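Local coordinates for transcriptional regulator, MerR family (Listeria monocytogenes str. 4b F2365, PDB 3GP4), which probably binds promoter DNA through a winged helix-turn-helix domain as a dimeric transcriptional regulator of the MerR family, at residues I31-N34 with V38-F41. Sequence-based numbering, arbitrary orientation.
Sequences IHRN and VRKF
R33 and R39 form a single non-hydrogen-bonded antiparallel pair (CA to CA 4.4 Å), as the two flanking backbone bonds show: K40 N gives an almost straight one to H32 O (2.8 Å), and N34 N donates to V38 O. The N34 side chain adds a third link, its OD1 accepting V38 N at 3.2 Å; the 137° angle at the hydrogen and the donor's place above the amide's carbonyl plane mark this as a poorer bond. With CG between its backbone N and carbonyl carbon (chi1 64°), N34 turns its amide back across the turn to meet V38 CG2 as well. The two arginines run side by side in the same direction, and R39 CG lies 3.6 Å over the centre of the R33 guanidinium. Although R33 NH2 approaches R39 NE to 3.5 Å, E23 of helix 16-25 forms salt bridges with both residues, which probably offsets their like charges. R33 NH1 also bonds I31 O in the guanidinium plane, which, with the E23 salt bridge, helps set that group's rotation. Further in, I31 CG2 sits 4.0 Å from the F41 ring centroid, only 9° off the normal, a CH-pi contact over the face, and F41 in turn packs on helices 5-12 and 16-25. Such a short hairpin between helices 16-25 and 43-57 is characteristic of the wing in the winged helix-turn-helix domain of MerR regulators.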
# COMPACT_ATOMS: atom_id res chain seq x y z
N ILE A 31 -29.04 -2.69 7.11
CA ILE A 31 -29.74 -1.86 6.15
C ILE A 31 -31.24 -2.11 6.33
O ILE A 31 -31.67 -3.25 6.54
CB ILE A 31 -29.26 -2.17 4.72
CG1 ILE A 31 -27.75 -1.88 4.61
CG2 ILE A 31 -30.05 -1.38 3.66
CD1 ILE A 31 -27.10 -2.75 3.53
N HIS A 32 -32.01 -1.04 6.25
CA HIS A 32 -33.46 -1.16 6.28
C HIS A 32 -33.97 -2.03 5.10
O HIS A 32 -33.45 -1.95 3.97
CB HIS A 32 -34.10 0.24 6.31
CG HIS A 32 -33.69 1.06 7.50
ND1 HIS A 32 -34.53 1.32 8.56
CD2 HIS A 32 -32.51 1.66 7.81
CE1 HIS A 32 -33.90 2.05 9.46
NE2 HIS A 32 -32.67 2.27 9.03
N ARG A 33 -34.96 -2.87 5.39
CA ARG A 33 -35.63 -3.71 4.41
C ARG A 33 -37.01 -3.08 4.17
O ARG A 33 -37.61 -2.49 5.08
CB ARG A 33 -35.76 -5.15 4.93
CG ARG A 33 -34.45 -5.91 5.27
CD ARG A 33 -33.44 -5.82 4.14
NE ARG A 33 -32.41 -6.88 4.13
CZ ARG A 33 -31.22 -6.77 4.71
NH1 ARG A 33 -30.93 -5.70 5.42
NH2 ARG A 33 -30.33 -7.76 4.62
N ASN A 34 -37.51 -3.16 2.94
CA ASN A 34 -38.87 -2.69 2.71
C ASN A 34 -39.86 -3.83 2.87
O ASN A 34 -39.48 -4.94 3.25
CB ASN A 34 -39.03 -1.94 1.37
CG ASN A 34 -38.78 -2.82 0.14
OD1 ASN A 34 -38.72 -4.05 0.21
ND2 ASN A 34 -38.66 -2.17 -1.01
N VAL A 38 -36.64 -6.45 0.41
CA VAL A 38 -35.39 -6.03 -0.25
C VAL A 38 -34.77 -4.84 0.48
O VAL A 38 -35.48 -4.11 1.17
CB VAL A 38 -35.56 -5.75 -1.78
CG1 VAL A 38 -36.26 -6.93 -2.47
CG2 VAL A 38 -36.31 -4.45 -2.02
N ARG A 39 -33.45 -4.64 0.35
CA ARG A 39 -32.78 -3.52 1.02
C ARG A 39 -33.18 -2.18 0.41
O ARG A 39 -33.32 -2.05 -0.81
CB ARG A 39 -31.25 -3.67 0.94
CG ARG A 39 -30.70 -4.97 1.55
CD ARG A 39 -29.19 -4.99 1.42
NE ARG A 39 -28.60 -6.18 2.00
CZ ARG A 39 -28.58 -7.38 1.44
NH1 ARG A 39 -29.17 -7.60 0.26
NH2 ARG A 39 -27.97 -8.37 2.05
N LYS A 40 -33.35 -1.18 1.27
CA LYS A 40 -33.48 0.20 0.84
C LYS A 40 -32.41 1.05 1.54
O LYS A 40 -32.29 1.06 2.76
CB LYS A 40 -34.90 0.75 1.06
CG LYS A 40 -35.35 1.05 2.49
CD LYS A 40 -36.86 1.31 2.48
CE LYS A 40 -37.34 1.89 3.77
NZ LYS A 40 -38.31 3.00 3.48
N PHE A 41 -31.60 1.70 0.72
CA PHE A 41 -30.46 2.45 1.22
C PHE A 41 -30.80 3.90 1.34
O PHE A 41 -31.45 4.48 0.46
CB PHE A 41 -29.26 2.27 0.29
CG PHE A 41 -28.73 0.87 0.24
CD1 PHE A 41 -27.61 0.54 0.98
CD2 PHE A 41 -29.34 -0.12 -0.53
CE1 PHE A 41 -27.10 -0.77 0.95
CE2 PHE A 41 -28.82 -1.42 -0.57
CZ PHE A 41 -27.72 -1.75 0.17